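PDB 3TL4: glutaminyl-tRNA synthetase, which attaches glutamine to tRNA(Gln) at the expense of ATP, releasing AMP and diphosphate, and is represented here by its appended tRNA-binding domain. Local coordinates for residues L34-K39 against P68-I73; K93-K96 against A101-K104; M127-I130 against E135-L138; D151-K156 against R164-I169. All blocks are in the same frame, centred on the assembly; numbering follows the deposited sequence.

Contact 1. Residues L34-K39 against P68-I73; sequences LYKLIK and PKSELI
Ser70, at the start of helix 70-78, turns its side chain onto one face of helix 28-39, where it meets the ends of Lys36 and Leu37. Its CB is the first atom to touch: Ser70 CB has the Leu37 methyl CD2 at 4.1 Å and Lys36 NZ at 3.9 Å. One bond further out, OG sits between the backbone N and the carbonyl carbon (chi1 58°), and this setting brings Ser70 OG nearer to Lys36 NZ, at 3.1 Å, while Leu37 CD2 stays 4.1 Å from the same oxygen. The firm polar partner of the hydroxyl is the carboxylate of Glu40, to which Ser70 OG is hydrogen-bonded. Lys36 approaches from the side as a chain bent at its last torsion (chi4 83°), which swings the ammonium group towards the serine; its side chain also touches Asp66. The carboxylate of Glu71 remains 6.5 Å from Lys36 NZ, measured to OE1, too far for a salt bridge, although its charge probably still favours the ammonium group nearby. Leu37 continues inward onto Leu58 of helix 49-62. This packing of a helix start against a neighbouring helix, apolar within and polar towards its margin, belongs to the all-helical N-terminal part of the tRNA-binding domain.

Contact 2. Residues K93-K96 against A101-K104; sequences KYVK and ASTK
Val95, on helix 85-98, is met by Ser102 from the loop that follows the helix. The returning segment begins with Ala101, in a 3-10 turn that brings the chain back past the end of the helix. Ser102 comes next and carries the contact. Its CB is directed at the helix, and OG stands anti to the carbonyl carbon and beside the backbone N (chi1 -65°), a setting that lays the hydroxyl against the backbone of Val95. Ser102 OG is 3.4 Å from Val95 CA and 3.9 Å from the methyl Val95 CG1, so it rests on the root of the valine side chain as well as on its branch. Tyr94 flanks the same hydroxyl more loosely: its ring carbon CE2 lies 4.4 Å from Ser102 OG, and the approach is oblique to the ring. The hydroxyl is satisfied by Gly99, whose carbonyl oxygen is its hydrogen-bonding partner within the turn, while the carbonyl of Ser102 receives the ammonium group of Lys69. Thr103 turns its CB away from helix 85-98 and serves the next helix instead. It is the N-cap residue of helix 104-109, with Thr103 OG1 hydrogen-bonded to the backbone N of Gly106. Lys104 opens that helix, from which Met107 reaches back onto both Tyr94 and Val95. A tight helix-loop-helix connection results, in which a serine packs the turn against the preceding helix 85-98 and an N-cap threonine stands at the head of helix 104-109.

Contact 3. Residues M127-I130 against E135-L138; sequences MQYI and ERIL
Tyr129 and Arg136 meet almost at right angles, with the phenol ring and the guanidinium group inclined by 89°. The hydroxyl comes to the edge of the guanidinium, 16° out of its plane, and Arg136 NH2 donates a hydrogen bond to Tyr129 OH over 3.2 Å. The N-H...O angle of 140° shows a clearly bent bond. A bend in the arginine chain at chi3 (57°) folds the guanidinium round to this position, where NH2 is also bonded to Asn133 OD1. Beside this polar pair, Ile137 directs CD1 at helix 119-132: it lies 4.2 Å from Tyr129 CE2, oblique to the ring, and 4.0 Å from Ile130 CA. Ile148 of helix 145-153 touches both Tyr129 and Ile137. The tyrosine oxygen accepts from arginine and is also hydrogen-bonded to Asp151 OD2. A phenylalanine in place of Tyr129 would probably leave Arg136 NH2 and the Asp151 carboxylate without the hydroxyl they share. Since OH accepts from arginine, its own proton is probably the one engaged in the bond to Asp151, and the nearby positive and negative groups would probably polarise the hydroxyl.

Contact 4. Residues D151-K156 against R164-I169; sequences DVKNLK and RSFKPI
The loop joining helix 145-153 to helix 166-178 is closed where Phe166, near the start of helix 166-178, packs against Val152 and Lys153 near the end of helix 145-153. The phenylalanine holds CG anti to its carbonyl carbon (chi1 -63°), which places the ring against helix 145-153. Val152 covers one face of this ring, its methyl CG1 lying 4.2 Å from Phe166 CD2. Lys153 approaches differently, at the ring edge: Lys153 CG lies in the plane of the ring, 3.7 Å from Phe166 CD2. The backbone follows close behind, with Lys153 CA 3.9 Å from Phe166 CE2. Thus the lysine contributes its aliphatic root to the contact, and a bend at chi3 (-74°) leads its charged end away from the second helix. The ammonium group finds a cation-pi partner in Phe149, which itself touches Phe166. Further apolar cover for the Phe166 ring comes from Val122 of helix 119-132 and from Leu158 and Ala161 in the connecting loop. With an alanine here, the Val152 methyl and Lys153 CG would probably lose their shared partner, and a gap would open between the two helices and their loop. Phe166 thus packs as a buried aromatic between the two helices of a helix-loop-helix unit within the C-terminal helical part of the tRNA-binding domain.

From the N terminus the four contacts follow one another in series, and none nests in or crosses another. Contact 1 closes the longest loop, bringing helix 28-39 to the start of helix 70-78 around helix 49-62. Contact 2 shuts the short turn after helix 85-98 and is joined to contact 1 through Lys69 and Ser102, so that the two lie together in the N-terminal helical body. The chain then crosses to a second body, whose contact 3 lies about 46 Å from contact 1, centre to centre. There contact 3 folds helix 134-140 back on helix 119-132, while contact 4 ties helix 145-153 to helix 166-178; Tyr129 and Asp151 link the two.

Contact 1. Residues L34-K39 against P68-I73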
loop_
_atom_site.group_PDB
_atom_site.type_symbol
_atom_site.label_atom_id
_atom_site.label_comp_id
_atom_site.label_asym_id
_atom_site.label_seq_id
_atom_site.Cartn_x
_atom_site.Cartn_y
_atom_site.Cartn_z
ATOM N N LEU A 34 18.732 -3.791 -1.458
ATOM C CA LEU A 34 17.947 -5.004 -1.641
ATOM C C LEU A 34 18.718 -6.207 -1.116
ATOM O O LEU A 34 18.189 -6.991 -0.337
ATOM C CB LEU A 34 17.546 -5.195 -3.102
ATOM C CG LEU A 34 16.603 -6.369 -3.371
ATOM C CD1 LEU A 34 15.413 -6.309 -2.442
ATOM C CD2 LEU A 34 16.144 -6.336 -4.811
ATOM N N TYR A 35 19.978 -6.327 -1.524
ATOM C CA TYR A 35 20.870 -7.383 -1.043
ATOM C C TYR A 35 20.923 -7.434 0.488
ATOM O O TYR A 35 20.691 -8.489 1.094
ATOM C CB TYR A 35 22.283 -7.178 -1.611
ATOM C CG TYR A 35 23.242 -8.325 -1.355
ATOM C CD1 TYR A 35 24.047 -8.350 -0.223
ATOM C CD2 TYR A 35 23.347 -9.378 -2.257
ATOM C CE1 TYR A 35 24.920 -9.403 0.010
ATOM C CE2 TYR A 35 24.213 -10.430 -2.033
ATOM C CZ TYR A 35 24.999 -10.441 -0.899
ATOM O OH TYR A 35 25.862 -11.495 -0.683
ATOM N N LYS A 36 21.225 -6.300 1.115
ATOM C CA LYS A 36 21.357 -6.286 2.573
ATOM C C LYS A 36 20.031 -6.586 3.268
ATOM O O LYS A 36 20.008 -7.272 4.286
ATOM C CB LYS A 36 21.957 -4.970 3.086
ATOM C CG LYS A 36 20.945 -4.010 3.725
ATOM C CD LYS A 36 21.601 -2.741 4.301
ATOM C CE LYS A 36 20.564 -1.648 4.658
ATOM N NZ LYS A 36 19.924 -1.827 5.997
ATOM N N LEU A 37 18.931 -6.072 2.723
ATOM C CA LEU A 37 17.607 -6.351 3.272
ATOM C C LEU A 37 17.260 -7.843 3.179
ATOM O O LEU A 37 16.852 -8.454 4.170
ATOM C CB LEU A 37 16.530 -5.496 2.591
ATOM C CG LEU A 37 16.643 -3.975 2.775
ATOM C CD1 LEU A 37 15.721 -3.217 1.818
ATOM C CD2 LEU A 37 16.407 -3.541 4.227
ATOM N N ILE A 38 17.424 -8.431 1.998
ATOM C CA ILE A 38 17.236 -9.875 1.842
ATOM C C ILE A 38 18.116 -10.724 2.796
ATOM O O ILE A 38 17.695 -11.780 3.265
ATOM C CB ILE A 38 17.480 -10.322 0.393
ATOM C CG1 ILE A 38 16.373 -9.794 -0.519
ATOM C CG2 ILE A 38 17.552 -11.838 0.304
ATOM C CD1 ILE A 38 16.547 -10.159 -1.969
ATOM N N LYS A 39 19.330 -10.268 3.076
ATOM C CA LYS A 39 20.258 -11.044 3.903
ATOM C C LYS A 39 19.931 -11.019 5.401
ATOM O O LYS A 39 20.450 -11.832 6.156
ATOM C CB LYS A 39 21.705 -10.587 3.681
ATOM C CG LYS A 39 22.309 -11.012 2.354
ATOM C CD LYS A 39 22.570 -12.509 2.310
ATOM C CE LYS A 39 23.536 -12.852 1.171
ATOM N NZ LYS A 39 23.866 -14.302 1.072
ATOM N N PRO A 68 18.795 2.715 10.297
ATOM C CA PRO A 68 18.779 1.981 11.570
ATOM C C PRO A 68 17.425 1.292 11.773
ATOM O O PRO A 68 16.401 1.852 11.381
ATOM C CB PRO A 68 18.997 3.084 12.607
ATOM C CG PRO A 68 19.734 4.166 11.853
ATOM C CD PRO A 68 19.145 4.137 10.475
ATOM N N LYS A 69 17.431 0.092 12.351
ATOM C CA LYS A 69 16.215 -0.677 12.582
ATOM C C LYS A 69 15.446 -1.037 11.293
ATOM O O LYS A 69 14.250 -1.285 11.345
ATOM C CB LYS A 69 15.285 0.064 13.557
ATOM C CG LYS A 69 15.799 0.158 14.996
ATOM C CD LYS A 69 15.819 -1.189 15.690
ATOM C CE LYS A 69 16.277 -1.083 17.150
ATOM N NZ LYS A 69 15.258 -0.489 18.070
ATOM N N SER A 70 16.127 -1.070 10.150
ATOM C CA SER A 70 15.482 -1.458 8.898
ATOM C C SER A 70 14.862 -2.853 9.007
ATOM O O SER A 70 13.845 -3.127 8.388
ATOM C CB SER A 70 16.472 -1.408 7.727
ATOM O OG SER A 70 17.589 -2.258 7.959
ATOM N N GLU A 71 15.466 -3.721 9.817
ATOM C CA GLU A 71 15.000 -5.103 9.947
ATOM C C GLU A 71 13.585 -5.202 10.517
ATOM O O GLU A 71 12.924 -6.225 10.383
ATOM C CB GLU A 71 15.964 -5.935 10.799
ATOM C CG GLU A 71 15.976 -5.589 12.293
ATOM C CD GLU A 71 16.897 -4.414 12.658
ATOM O OE1 GLU A 71 17.559 -3.832 11.763
ATOM O OE2 GLU A 71 16.952 -4.073 13.856
ATOM N N LEU A 72 13.121 -4.145 11.172
ATOM C CA LEU A 72 11.762 -4.153 11.692
ATOM C C LEU A 72 10.803 -4.175 10.519
ATOM O O LEU A 72 9.835 -4.927 10.506
ATOM C CB LEU A 72 11.494 -2.916 12.540
ATOM C CG LEU A 72 12.185 -2.798 13.886
ATOM C CD1 LEU A 72 11.880 -1.425 14.465
ATOM C CD2 LEU A 72 11.716 -3.914 14.816
ATOM N N ILE A 73 11.077 -3.338 9.526
ATOM C CA ILE A 73 10.265 -3.311 8.306
ATOM C C ILE A 73 10.339 -4.643 7.552
ATOM O O ILE A 73 9.323 -5.194 7.149
ATOM C CB ILE A 73 10.698 -2.179 7.364
ATOM C CG1 ILE A 73 11.042 -0.917 8.169
ATOM C CG2 ILE A 73 9.620 -1.904 6.316
ATOM C CD1 ILE A 73 11.443 0.284 7.303
#

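Contact 2. Residues K93-K96 against A101-K104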
loop_
_atom_site.group_PDB
_atom_site.type_symbol
_atom_site.label_atom_id
_atom_site.label_comp_id
_atom_site.label_asym_id
_atom_site.label_seq_id
_atom_site.Cartn_x
_atom_site.Cartn_y
_atom_site.Cartn_z
ATOM N N LYS A 93 8.701 5.481 6.669
ATOM C CA LYS A 93 8.700 6.834 7.191
ATOM C C LYS A 93 8.796 6.857 8.708
ATOM O O LYS A 93 9.437 7.739 9.262
ATOM C CB LYS A 93 7.486 7.615 6.692
ATOM C CG LYS A 93 7.644 8.029 5.241
ATOM C CD LYS A 93 6.327 8.395 4.576
ATOM C CE LYS A 93 6.563 8.725 3.102
ATOM N NZ LYS A 93 5.303 9.024 2.363
ATOM N N TYR A 94 8.180 5.881 9.371
ATOM C CA TYR A 94 8.169 5.841 10.830
ATOM C C TYR A 94 9.539 5.494 11.365
ATOM O O TYR A 94 10.027 6.118 12.303
ATOM C CB TYR A 94 7.162 4.817 11.373
ATOM C CG TYR A 94 7.113 4.814 12.892
ATOM C CD1 TYR A 94 6.322 5.726 13.568
ATOM C CD2 TYR A 94 7.884 3.927 13.648
ATOM C CE1 TYR A 94 6.267 5.755 14.955
ATOM C CE2 TYR A 94 7.841 3.953 15.054
ATOM C CZ TYR A 94 7.023 4.877 15.690
ATOM O OH TYR A 94 6.934 4.950 17.064
ATOM N N VAL A 95 10.146 4.478 10.771
ATOM C CA VAL A 95 11.427 3.983 11.233
ATOM C C VAL A 95 12.500 5.024 10.959
ATOM O O VAL A 95 13.415 5.204 11.769
ATOM C CB VAL A 95 11.759 2.599 10.627
ATOM C CG1 VAL A 95 13.164 2.164 11.009
ATOM C CG2 VAL A 95 10.750 1.567 11.120
ATOM N N LYS A 96 12.360 5.732 9.840
ATOM C CA LYS A 96 13.251 6.840 9.524
ATOM C C LYS A 96 13.104 7.999 10.518
ATOM O O LYS A 96 14.096 8.568 10.954
ATOM C CB LYS A 96 13.031 7.328 8.092
ATOM C CG LYS A 96 14.148 8.229 7.584
ATOM C CD LYS A 96 14.124 8.416 6.081
ATOM C CE LYS A 96 13.455 9.730 5.662
ATOM N NZ LYS A 96 13.582 10.013 4.177
ATOM N N ALA A 101 15.169 4.409 18.228
ATOM C CA ALA A 101 14.086 4.331 19.201
ATOM C C ALA A 101 12.884 3.571 18.638
ATOM O O ALA A 101 11.952 3.273 19.365
ATOM C CB ALA A 101 13.666 5.727 19.653
ATOM N N SER A 102 12.909 3.275 17.345
ATOM C CA SER A 102 11.811 2.559 16.700
ATOM C C SER A 102 11.625 1.186 17.339
ATOM O O SER A 102 12.602 0.483 17.616
ATOM C CB SER A 102 12.106 2.353 15.208
ATOM O OG SER A 102 12.173 3.574 14.512
ATOM N N THR A 103 10.375 0.799 17.553
ATOM C CA THR A 103 10.064 -0.571 17.944
ATOM C C THR A 103 9.028 -1.155 17.008
ATOM O O THR A 103 8.342 -0.422 16.288
ATOM C CB THR A 103 9.500 -0.666 19.363
ATOM O OG1 THR A 103 8.289 0.089 19.427
ATOM C CG2 THR A 103 10.512 -0.141 20.396
ATOM N N LYS A 104 8.917 -2.479 17.039
ATOM C CA LYS A 104 7.914 -3.195 16.266
ATOM C C LYS A 104 6.528 -2.600 16.492
ATOM O O LYS A 104 5.845 -2.263 15.527
ATOM C CB LYS A 104 7.933 -4.690 16.627
ATOM C CG LYS A 104 6.894 -5.560 15.903
ATOM C CD LYS A 104 6.995 -7.032 16.312
ATOM C CE LYS A 104 6.028 -7.905 15.505
ATOM N NZ LYS A 104 5.920 -9.320 15.994
#

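Contact 3. Residues M127-I130 against E135-L138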
loop_
_atom_site.group_PDB
_atom_site.type_symbol
_atom_site.label_atom_id
_atom_site.label_comp_id
_atom_site.label_asym_id
_atom_site.label_seq_id
_atom_site.Cartn_x
_atom_site.Cartn_y
_atom_site.Cartn_z
HETATM N N MSE A 127 -21.807 6.387 3.124
HETATM C CA MSE A 127 -23.142 6.886 3.476
HETATM C C MSE A 127 -23.081 8.245 4.154
HETATM O O MSE A 127 -23.851 9.143 3.834
HETATM C CB MSE A 127 -23.861 5.911 4.406
HETATM C CG MSE A 127 -24.226 4.607 3.753
HETATM SE SE MSE A 127 -25.309 3.488 4.932
HETATM C CE MSE A 127 -26.902 4.618 5.022
ATOM N N GLN A 128 -22.158 8.362 5.095
ATOM C CA GLN A 128 -21.918 9.587 5.845
ATOM C C GLN A 128 -21.533 10.730 4.915
ATOM O O GLN A 128 -22.051 11.841 5.032
ATOM C CB GLN A 128 -20.779 9.334 6.827
ATOM C CG GLN A 128 -20.867 10.060 8.157
ATOM C CD GLN A 128 -19.811 9.563 9.150
ATOM O OE1 GLN A 128 -19.974 8.509 9.773
ATOM N NE2 GLN A 128 -18.720 10.317 9.284
ATOM N N TYR A 129 -20.606 10.452 4.003
ATOM C CA TYR A 129 -20.199 11.435 3.013
ATOM C C TYR A 129 -21.389 11.906 2.170
ATOM O O TYR A 129 -21.583 13.110 1.964
ATOM C CB TYR A 129 -19.102 10.876 2.091
ATOM C CG TYR A 129 -18.741 11.837 0.978
ATOM C CD1 TYR A 129 -17.679 12.725 1.118
ATOM C CD2 TYR A 129 -19.479 11.882 -0.189
ATOM C CE1 TYR A 129 -17.350 13.618 0.112
ATOM C CE2 TYR A 129 -19.160 12.771 -1.206
ATOM C CZ TYR A 129 -18.090 13.634 -1.049
ATOM O OH TYR A 129 -17.767 14.516 -2.047
ATOM N N ILE A 130 -22.176 10.952 1.679
ATOM C CA ILE A 130 -23.366 11.263 0.890
ATOM C C ILE A 130 -24.369 12.123 1.663
ATOM O O ILE A 130 -24.920 13.084 1.111
ATOM C CB ILE A 130 -24.046 9.968 0.385
ATOM C CG1 ILE A 130 -23.117 9.262 -0.605
ATOM C CG2 ILE A 130 -25.395 10.277 -0.269
ATOM C CD1 ILE A 130 -23.678 7.998 -1.145
ATOM N N GLU A 135 -27.250 17.584 -0.891
ATOM C CA GLU A 135 -27.841 18.526 -1.859
ATOM C C GLU A 135 -26.935 18.851 -3.048
ATOM O O GLU A 135 -27.423 19.083 -4.140
ATOM C CB GLU A 135 -28.326 19.802 -1.174
ATOM C CG GLU A 135 -29.418 19.520 -0.164
ATOM C CD GLU A 135 -29.913 20.760 0.527
ATOM O OE1 GLU A 135 -29.195 21.262 1.415
ATOM O OE2 GLU A 135 -31.027 21.227 0.184
ATOM N N ARG A 136 -25.622 18.868 -2.841
ATOM C CA ARG A 136 -24.697 19.032 -3.958
ATOM C C ARG A 136 -24.835 17.817 -4.876
ATOM O O ARG A 136 -24.841 17.945 -6.083
ATOM C CB ARG A 136 -23.249 19.172 -3.465
ATOM C CG ARG A 136 -22.252 19.509 -4.567
ATOM C CD ARG A 136 -20.937 20.090 -4.019
ATOM N NE ARG A 136 -20.301 19.192 -3.058
ATOM C CZ ARG A 136 -19.479 18.206 -3.395
ATOM N NH1 ARG A 136 -19.174 17.990 -4.677
ATOM N NH2 ARG A 136 -18.955 17.441 -2.454
ATOM N N ILE A 137 -24.961 16.636 -4.279
ATOM C CA ILE A 137 -25.145 15.410 -5.047
ATOM C C ILE A 137 -26.512 15.270 -5.738
ATOM O O ILE A 137 -26.577 14.782 -6.843
ATOM C CB ILE A 137 -24.874 14.171 -4.197
ATOM C CG1 ILE A 137 -23.416 14.184 -3.722
ATOM C CG2 ILE A 137 -25.140 12.928 -5.014
ATOM C CD1 ILE A 137 -23.128 13.135 -2.664
ATOM N N LEU A 138 -27.593 15.692 -5.089
ATOM C CA LEU A 138 -28.921 15.654 -5.711
ATOM C C LEU A 138 -29.008 16.592 -6.903
ATOM O O LEU A 138 -29.686 16.307 -7.884
ATOM C CB LEU A 138 -30.013 16.027 -4.706
ATOM C CG LEU A 138 -30.479 14.922 -3.760
ATOM C CD1 LEU A 138 -31.443 15.470 -2.726
ATOM C CD2 LEU A 138 -31.131 13.823 -4.563
#

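Contact 4. Residues D151-K156 against R164-I169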
loop_
_atom_site.group_PDB
_atom_site.type_symbol
_atom_site.label_atom_id
_atom_site.label_comp_id
_atom_site.label_asym_id
_atom_site.label_seq_id
_atom_site.Cartn_x
_atom_site.Cartn_y
_atom_site.Cartn_z
ATOM N N ASP A 151 -13.190 11.850 -3.479
ATOM C CA ASP A 151 -13.303 12.347 -2.106
ATOM C C ASP A 151 -13.313 11.207 -1.086
ATOM O O ASP A 151 -12.770 11.332 0.007
ATOM C CB ASP A 151 -14.564 13.206 -1.932
ATOM C CG ASP A 151 -14.476 14.526 -2.668
ATOM O OD1 ASP A 151 -13.385 14.819 -3.196
ATOM O OD2 ASP A 151 -15.480 15.276 -2.714
ATOM N N VAL A 152 -13.955 10.107 -1.454
ATOM C CA VAL A 152 -13.996 8.907 -0.632
ATOM C C VAL A 152 -12.597 8.284 -0.451
ATOM O O VAL A 152 -12.208 7.921 0.663
ATOM C CB VAL A 152 -15.005 7.884 -1.224
ATOM C CG1 VAL A 152 -14.804 6.503 -0.619
ATOM C CG2 VAL A 152 -16.436 8.378 -0.993
ATOM N N LYS A 153 -11.832 8.181 -1.535
ATOM C CA LYS A 153 -10.455 7.697 -1.436
ATOM C C LYS A 153 -9.647 8.532 -0.443
ATOM O O LYS A 153 -8.849 8.002 0.324
ATOM C CB LYS A 153 -9.765 7.715 -2.802
ATOM C CG LYS A 153 -10.235 6.631 -3.744
ATOM C CD LYS A 153 -9.362 6.559 -4.991
ATOM C CE LYS A 153 -9.643 7.719 -5.929
ATOM N NZ LYS A 153 -8.956 7.563 -7.241
ATOM N N ASN A 154 -9.867 9.839 -0.462
ATOM C CA ASN A 154 -9.120 10.762 0.383
ATOM C C ASN A 154 -9.578 10.792 1.867
ATOM O O ASN A 154 -8.966 11.454 2.680
ATOM C CB ASN A 154 -9.165 12.159 -0.250
ATOM C CG ASN A 154 -8.405 13.208 0.547
ATOM O OD1 ASN A 154 -8.988 14.195 1.012
ATOM N ND2 ASN A 154 -7.097 13.009 0.697
ATOM N N LEU A 155 -10.649 10.083 2.220
ATOM C CA LEU A 155 -11.112 10.058 3.609
ATOM C C LEU A 155 -10.067 9.353 4.454
ATOM O O LEU A 155 -9.675 8.234 4.133
ATOM C CB LEU A 155 -12.433 9.292 3.728
ATOM C CG LEU A 155 -13.687 9.926 3.137
ATOM C CD1 LEU A 155 -14.894 9.009 3.313
ATOM C CD2 LEU A 155 -13.929 11.298 3.785
ATOM N N LYS A 156 -9.607 9.999 5.522
ATOM C CA LYS A 156 -8.545 9.426 6.359
ATOM C C LYS A 156 -8.964 8.151 7.091
ATOM O O LYS A 156 -8.122 7.357 7.459
ATOM C CB LYS A 156 -8.016 10.447 7.372
ATOM C CG LYS A 156 -8.965 10.744 8.517
ATOM C CD LYS A 156 -8.647 12.098 9.144
ATOM C CE LYS A 156 -9.706 12.515 10.154
ATOM N NZ LYS A 156 -9.620 11.707 11.400
ATOM N N ARG A 164 -10.499 -1.173 -3.927
ATOM C CA ARG A 164 -11.257 -1.814 -4.991
ATOM C C ARG A 164 -12.722 -1.936 -4.602
ATOM O O ARG A 164 -13.590 -2.172 -5.442
ATOM C CB ARG A 164 -10.660 -3.178 -5.328
ATOM C CG ARG A 164 -9.326 -3.084 -6.048
ATOM C CD ARG A 164 -8.681 -4.450 -6.172
ATOM N NE ARG A 164 -8.443 -5.047 -4.863
ATOM C CZ ARG A 164 -7.955 -6.268 -4.680
ATOM N NH1 ARG A 164 -7.658 -7.029 -5.725
ATOM N NH2 ARG A 164 -7.769 -6.731 -3.452
ATOM N N SER A 165 -12.991 -1.770 -3.314
ATOM C CA SER A 165 -14.351 -1.839 -2.817
ATOM C C SER A 165 -15.033 -0.489 -2.984
ATOM O O SER A 165 -16.257 -0.400 -2.992
ATOM C CB SER A 165 -14.358 -2.248 -1.345
ATOM O OG SER A 165 -13.680 -1.295 -0.545
ATOM N N PHE A 166 -14.246 0.570 -3.127
ATOM C CA PHE A 166 -14.842 1.895 -3.082
ATOM C C PHE A 166 -15.904 2.114 -4.177
ATOM O O PHE A 166 -17.000 2.596 -3.899
ATOM C CB PHE A 166 -13.771 2.977 -3.121
ATOM C CG PHE A 166 -12.824 2.954 -1.939
ATOM C CD1 PHE A 166 -12.992 2.050 -0.905
ATOM C CD2 PHE A 166 -11.755 3.833 -1.880
ATOM C CE1 PHE A 166 -12.116 2.030 0.170
ATOM C CE2 PHE A 166 -10.878 3.825 -0.803
ATOM C CZ PHE A 166 -11.066 2.918 0.226
ATOM N N LYS A 167 -15.599 1.736 -5.413
ATOM C CA LYS A 167 -16.475 2.093 -6.530
ATOM C C LYS A 167 -17.845 1.400 -6.555
ATOM O O LYS A 167 -18.860 2.057 -6.755
ATOM C CB LYS A 167 -15.760 1.926 -7.866
ATOM C CG LYS A 167 -16.342 2.811 -8.947
ATOM C CD LYS A 167 -16.407 4.260 -8.480
ATOM C CE LYS A 167 -16.966 5.177 -9.561
ATOM N NZ LYS A 167 -18.310 4.739 -10.047
ATOM N N PRO A 168 -17.879 0.073 -6.361
ATOM C CA PRO A 168 -19.162 -0.640 -6.303
ATOM C C PRO A 168 -20.033 -0.182 -5.141
ATOM O O PRO A 168 -21.253 -0.083 -5.278
ATOM C CB PRO A 168 -18.748 -2.099 -6.088
ATOM C CG PRO A 168 -17.348 -2.174 -6.615
ATOM C CD PRO A 168 -16.732 -0.847 -6.303
ATOM N N ILE A 169 -19.426 0.087 -3.994
ATOM C CA ILE A 169 -20.235 0.505 -2.856
ATOM C C ILE A 169 -20.817 1.899 -3.079
ATOM O O ILE A 169 -21.953 2.173 -2.684
ATOM C CB ILE A 169 -19.466 0.428 -1.542
ATOM C CG1 ILE A 169 -19.153 -1.037 -1.207
ATOM C CG2 ILE A 169 -20.273 1.072 -0.443
ATOM C CD1 ILE A 169 -17.937 -1.200 -0.305
#